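LPS-assembly lipoprotein LptE (Acinetobacter baumannii, PDB 5TSE) probably works with LptD to assemble lipopolysaccharide at the outer-membrane surface, binding lipopolysaccharide and supporting correct LptD assembly. Local coordinates at residues 16-21 / 49-54; 76-81 / 92-97. One frame throughout, in Å; residues are numbered along the deposited sequence.

Contact 1: residues 16-21 / 49-54; sequences LSLELP and YVLRVL
Glu19 and Arg52 lie side by side on one face of a parallel strand pair, yet their charged ends do not join. OE1 of Glu19 rests instead against the aliphatic part of its neighbour, 3.1 Å from Arg52 CD, and stays 4.4 Å from Arg52 NE. With CG anti to the backbone N (chi1 -176°), Glu19 runs alongside the arginine; Arg52 bends at chi3 and gives its NE to a salt bridge with Glu81, while Leu54 CG lies over one face of the guanidinium. On the opposite side of the strand pair, with Leu16 and Leu18, Leu51 is the central residue. Its CD2 meets Leu18 CD2 at 3.8 Å, and its CB touches CD1 of Leu16, whose CD2 reaches back to Tyr49 CB at 3.5 Å. The backbone ladder runs from Leu51 N to Ser17 O (2.8 Å), through Glu19 N to Leu51 O and Val53 N to Glu19 O. The pairing is thus two-sided: Leu18 and Leu20 reach helix 25-37, which follows strand 15-19, while Leu51 packs within the sheet, and at its distance the exposed Glu19 carboxylate would add at most a weak, long-range attraction to Arg52, probably softened by solvent.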
loop_
_atom_site.group_PDB
_atom_site.type_symbol
_atom_site.label_atom_id
_atom_site.label_comp_id
_atom_site.label_asym_id
_atom_site.label_seq_id
_atom_site.Cartn_x
_atom_site.Cartn_y
_atom_site.Cartn_z
ATOM N N LEU A 16 -13.138 8.396 -5.090
ATOM C CA LEU A 16 -12.107 8.561 -4.073
ATOM C C LEU A 16 -11.105 9.668 -4.316
ATOM O O LEU A 16 -10.902 10.142 -5.438
ATOM C CB LEU A 16 -11.302 7.266 -3.883
ATOM C CG LEU A 16 -11.922 6.115 -3.102
ATOM C CD1 LEU A 16 -10.906 4.995 -2.948
ATOM C CD2 LEU A 16 -12.361 6.598 -1.731
ATOM N N SER A 17 -10.492 10.053 -3.204
ATOM C CA SER A 17 -9.435 11.028 -3.143
ATOM C C SER A 17 -8.393 10.335 -2.264
ATOM O O SER A 17 -8.757 9.482 -1.437
ATOM C CB SER A 17 -9.934 12.295 -2.491
ATOM O OG SER A 17 -8.993 13.321 -2.654
ATOM N N LEU A 18 -7.120 10.674 -2.441
ATOM C CA LEU A 18 -6.052 10.031 -1.671
ATOM C C LEU A 18 -5.356 10.999 -0.733
ATOM O O LEU A 18 -4.922 12.079 -1.150
ATOM C CB LEU A 18 -4.976 9.464 -2.606
ATOM C CG LEU A 18 -5.399 8.570 -3.770
ATOM C CD1 LEU A 18 -4.179 8.206 -4.594
ATOM C CD2 LEU A 18 -6.107 7.329 -3.279
ATOM N N GLU A 19 -5.267 10.613 0.536
ATOM C CA GLU A 19 -4.554 11.379 1.508
ATOM C C GLU A 19 -3.431 10.444 1.930
ATOM O O GLU A 19 -3.677 9.401 2.534
ATOM C CB GLU A 19 -5.403 11.754 2.708
ATOM C CG GLU A 19 -4.607 12.644 3.660
ATOM C CD GLU A 19 -5.303 12.913 4.963
ATOM O OE1 GLU A 19 -6.495 12.597 5.076
ATOM O OE2 GLU A 19 -4.642 13.450 5.873
ATOM N N LEU A 20 -2.205 10.832 1.610
ATOM C CA LEU A 20 -1.032 10.041 1.884
ATOM C C LEU A 20 -0.000 10.881 2.578
ATOM O O LEU A 20 0.030 12.084 2.370
ATOM C CB LEU A 20 -0.417 9.604 0.563
ATOM C CG LEU A 20 -1.325 8.824 -0.394
ATOM C CD1 LEU A 20 -0.657 8.592 -1.741
ATOM C CD2 LEU A 20 -1.724 7.511 0.239
ATOM N N PRO A 21 0.853 10.258 3.411
ATOM C CA PRO A 21 1.922 11.040 4.018
ATOM C C PRO A 21 2.890 11.497 2.932
ATOM O O PRO A 21 2.817 11.040 1.791
ATOM C CB PRO A 21 2.637 10.046 4.969
ATOM C CG PRO A 21 1.794 8.812 5.007
ATOM C CD PRO A 21 0.849 8.845 3.846
ATOM N N TYR A 49 -15.324 9.664 -1.402
ATOM C CA TYR A 49 -14.721 9.303 -0.128
ATOM C C TYR A 49 -13.220 9.634 -0.141
ATOM O O TYR A 49 -12.696 10.183 -1.116
ATOM C CB TYR A 49 -15.024 7.835 0.229
ATOM C CG TYR A 49 -16.491 7.617 0.553
ATOM C CD1 TYR A 49 -16.989 7.899 1.828
ATOM C CD2 TYR A 49 -17.389 7.152 -0.414
ATOM C CE1 TYR A 49 -18.329 7.719 2.134
ATOM C CE2 TYR A 49 -18.732 6.963 -0.113
ATOM C CZ TYR A 49 -19.196 7.249 1.163
ATOM O OH TYR A 49 -20.523 7.075 1.475
ATOM N N VAL A 50 -12.548 9.339 0.965
ATOM C CA VAL A 50 -11.147 9.617 1.093
ATOM C C VAL A 50 -10.425 8.398 1.619
ATOM O O VAL A 50 -10.756 7.873 2.675
ATOM C CB VAL A 50 -10.894 10.792 2.065
ATOM C CG1 VAL A 50 -9.396 11.017 2.263
ATOM C CG2 VAL A 50 -11.584 12.070 1.568
ATOM N N LEU A 51 -9.428 7.965 0.859
ATOM C CA LEU A 51 -8.587 6.851 1.218
ATOM C C LEU A 51 -7.414 7.436 1.973
ATOM O O LEU A 51 -6.475 7.944 1.354
ATOM C CB LEU A 51 -8.123 6.134 -0.048
ATOM C CG LEU A 51 -7.063 5.044 0.091
ATOM C CD1 LEU A 51 -7.372 4.102 1.235
ATOM C CD2 LEU A 51 -6.939 4.295 -1.230
ATOM N N ARG A 52 -7.490 7.400 3.308
ATOM C CA ARG A 52 -6.437 7.932 4.159
ATOM C C ARG A 52 -5.452 6.850 4.554
ATOM O O ARG A 52 -5.842 5.831 5.132
ATOM C CB ARG A 52 -7.005 8.594 5.430
ATOM C CG ARG A 52 -5.932 9.286 6.275
ATOM C CD ARG A 52 -6.481 10.377 7.195
ATOM N NE ARG A 52 -6.941 9.975 8.531
ATOM C CZ ARG A 52 -6.317 10.254 9.687
ATOM N NH1 ARG A 52 -6.849 9.840 10.835
ATOM N NH2 ARG A 52 -5.181 10.955 9.729
ATOM N N VAL A 53 -4.183 7.069 4.200
ATOM C CA VAL A 53 -3.098 6.194 4.584
ATOM C C VAL A 53 -2.572 6.868 5.811
ATOM O O VAL A 53 -1.983 7.929 5.707
ATOM C CB VAL A 53 -1.986 6.084 3.513
ATOM C CG1 VAL A 53 -0.726 5.458 4.099
ATOM C CG2 VAL A 53 -2.486 5.281 2.334
ATOM N N LEU A 54 -2.813 6.274 6.976
ATOM C CA LEU A 54 -2.352 6.862 8.241
ATOM C C LEU A 54 -0.884 6.587 8.511
ATOM O O LEU A 54 -0.184 7.423 9.097
ATOM C CB LEU A 54 -3.172 6.362 9.436
ATOM C CG LEU A 54 -4.653 6.744 9.476
ATOM C CD1 LEU A 54 -5.428 5.987 8.407
ATOM C CD2 LEU A 54 -5.236 6.477 10.862
#

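Contact 2: residues 76-81 / 92-97. With FMT (formic acid), chain D.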
loop_
_atom_site.group_PDB
_atom_site.type_symbol
_atom_site.label_atom_id
_atom_site.label_comp_id
_atom_site.label_asym_id
_atom_site.label_seq_id
_atom_site.Cartn_x
_atom_site.Cartn_y
_atom_site.Cartn_z
ATOM N N VAL A 76 1.501 -0.705 5.512
ATOM C CA VAL A 76 0.572 0.440 5.422
ATOM C C VAL A 76 -0.734 0.214 6.186
ATOM O O VAL A 76 -1.352 -0.842 6.075
ATOM C CB VAL A 76 0.233 0.803 3.946
ATOM C CG1 VAL A 76 -0.907 1.811 3.869
ATOM C CG2 VAL A 76 1.444 1.362 3.235
ATOM N N THR A 77 -1.129 1.219 6.964
ATOM C CA THR A 77 -2.392 1.210 7.697
ATOM C C THR A 77 -3.249 2.273 7.025
ATOM O O THR A 77 -2.800 3.394 6.791
ATOM C CB THR A 77 -2.206 1.497 9.198
ATOM O OG1 THR A 77 -1.377 0.474 9.782
ATOM C CG2 THR A 77 -3.555 1.524 9.929
ATOM N N PHE A 78 -4.474 1.920 6.679
ATOM C CA PHE A 78 -5.361 2.859 6.020
ATOM C C PHE A 78 -6.818 2.596 6.368
ATOM O O PHE A 78 -7.192 1.487 6.751
ATOM C CB PHE A 78 -5.181 2.759 4.510
ATOM C CG PHE A 78 -5.736 1.498 3.920
ATOM C CD1 PHE A 78 -4.983 0.326 3.904
ATOM C CD2 PHE A 78 -7.017 1.478 3.369
ATOM C CE1 PHE A 78 -5.497 -0.838 3.359
ATOM C CE2 PHE A 78 -7.537 0.313 2.818
ATOM C CZ PHE A 78 -6.778 -0.847 2.815
ATOM N N GLN A 79 -7.639 3.622 6.199
ATOM C CA GLN A 79 -9.061 3.515 6.459
ATOM C C GLN A 79 -9.779 4.481 5.548
ATOM O O GLN A 79 -9.239 5.532 5.218
ATOM C CB GLN A 79 -9.364 3.845 7.922
ATOM C CG GLN A 79 -9.140 5.297 8.316
ATOM C CD GLN A 79 -9.249 5.546 9.816
ATOM O OE1 GLN A 79 -9.400 4.619 10.612
ATOM N NE2 GLN A 79 -9.162 6.816 10.205
ATOM N N ILE A 80 -10.982 4.123 5.124
ATOM C CA ILE A 80 -11.769 5.021 4.297
ATOM C C ILE A 80 -12.490 6.018 5.211
ATOM O O ILE A 80 -13.000 5.658 6.274
ATOM C CB ILE A 80 -12.840 4.292 3.470
ATOM C CG1 ILE A 80 -12.231 3.182 2.614
ATOM C CG2 ILE A 80 -13.581 5.286 2.580
ATOM C CD1 ILE A 80 -11.289 3.660 1.540
ATOM N N GLU A 81 -12.519 7.270 4.780
ATOM C CA GLU A 81 -13.214 8.333 5.484
ATOM C C GLU A 81 -14.004 9.091 4.448
ATOM O O GLU A 81 -13.685 9.030 3.260
ATOM C CB GLU A 81 -12.236 9.320 6.122
ATOM C CG GLU A 81 -11.345 8.760 7.217
ATOM C CD GLU A 81 -10.432 9.810 7.813
ATOM O OE1 GLU A 81 -10.442 10.971 7.337
ATOM O OE2 GLU A 81 -9.692 9.483 8.758
ATOM N N ARG A 92 -7.002 -0.689 8.553
ATOM C CA ARG A 92 -6.563 -1.969 8.027
ATOM C C ARG A 92 -5.061 -1.855 7.763
ATOM O O ARG A 92 -4.639 -0.932 7.075
ATOM C CB ARG A 92 -7.322 -2.266 6.739
ATOM C CG ARG A 92 -6.781 -3.422 5.915
ATOM C CD ARG A 92 -6.788 -4.754 6.656
ATOM N NE ARG A 92 -8.135 -5.218 6.972
ATOM C CZ ARG A 92 -8.414 -6.371 7.570
ATOM N NH1 ARG A 92 -7.438 -7.203 7.925
ATOM N NH2 ARG A 92 -9.676 -6.699 7.811
ATOM N N THR A 93 -4.277 -2.785 8.317
ATOM C CA THR A 93 -2.822 -2.808 8.180
ATOM C C THR A 93 -2.369 -3.930 7.239
ATOM O O THR A 93 -2.620 -5.098 7.517
ATOM C CB THR A 93 -2.162 -2.998 9.566
ATOM O OG1 THR A 93 -2.501 -1.885 10.404
ATOM C CG2 THR A 93 -0.639 -3.093 9.467
ATOM N N LEU A 94 -1.702 -3.577 6.135
ATOM C CA LEU A 94 -1.216 -4.567 5.162
ATOM C C LEU A 94 0.290 -4.469 5.016
ATOM O O LEU A 94 0.884 -3.465 5.362
ATOM C CB LEU A 94 -1.850 -4.360 3.795
ATOM C CG LEU A 94 -3.368 -4.267 3.760
ATOM C CD1 LEU A 94 -3.837 -4.203 2.311
ATOM C CD2 LEU A 94 -4.003 -5.444 4.484
ATOM N N THR A 95 0.900 -5.512 4.469
ATOM C CA THR A 95 2.329 -5.528 4.323
ATOM C C THR A 95 2.761 -6.366 3.135
ATOM O O THR A 95 2.103 -7.336 2.775
ATOM C CB THR A 95 2.995 -6.073 5.608
ATOM O OG1 THR A 95 4.405 -5.860 5.555
ATOM C CG2 THR A 95 2.717 -7.568 5.807
ATOM N N ALA A 96 3.857 -5.965 2.514
ATOM C CA ALA A 96 4.414 -6.712 1.387
ATOM C C ALA A 96 5.889 -6.819 1.661
ATOM O O ALA A 96 6.459 -5.944 2.307
ATOM C CB ALA A 96 4.161 -5.994 0.075
ATOM N N ALA A 97 6.516 -7.879 1.164
ATOM C CA ALA A 97 7.920 -8.081 1.414
ATOM C C ALA A 97 8.596 -9.021 0.441
ATOM O O ALA A 97 7.984 -9.952 -0.058
ATOM C CB ALA A 97 8.084 -8.636 2.821
HETATM C C FMT D . 2.389 0.978 10.278
HETATM O O1 FMT D . 1.186 0.796 10.219
HETATM O O2 FMT D . 3.047 1.254 9.158
#
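The contact belongs to the antiparallel hairpin of strands 68-81 and 92-101, the latter forming an edge of the sheet within the chain. Two hydrogen-bonded pairs, Val76 with Leu94 and Phe78 with Arg92, flank the non-hydrogen-bonded pair Thr77 and Thr93. Val76 N and Leu94 O, like Leu94 N and Val76 O, are 2.8 Å apart, and Phe78 and Arg92 form a similar reciprocal pair of backbone hydrogen bonds. At the non-hydrogen-bonded position the threonine side chains cross on the more exposed face. Each OG1 stands beside its own backbone N, anti to the carbonyl carbon (chi1 -61° and -62°), which brings the hydroxyls together: Thr93 OG1 donates to Thr77 OG1 at 2.7 Å. Thr77 OG1 in turn donates a hydrogen bond to O1 of a formic acid molecule, 2.6 Å away, which is also hydrogen-bonded to Thr57 OG1 and probably came from the crystallisation liquor. On the opposite face the Phe78 ring is covered off-centre by Arg92 CB, 4.1 Å above its plane, and Arg92 CG lies 3.9 Å from Phe78 CE1. Leu94 CD1 meets the ring edge at CE1. The hairpin thus separates its chemistry by face: a directional hydroxyl chain that can hold a small carboxylate on one side, and on the other a largely apolar surface, of which Val76 and Leu94 reach Leu125 of helix 110-134.

Contact 1 closes before contact 2 opens along the chain, and their centres lie 11 Å apart in one mixed sheet. Strands 49-64 and 68-81, neighbours in that sheet, connect them, so 15-19, 49-64, 68-81 and 92-101 follow one another across it. Directly between the contacts, Leu51 CD1 packs on Phe78 CD2 at 3.4 Å, on the face turned to the helices. On the other face Gln79 NE2 donates to Glu81 OE2, giving the carboxylate oxygen that pairs with Arg52 a second partner. Helix 25-37 packs on one face of contact 1 and helix 110-134 on the same face of the sheet at contact 2, so together they tie both helices to a continuous sheet within the LptE family region.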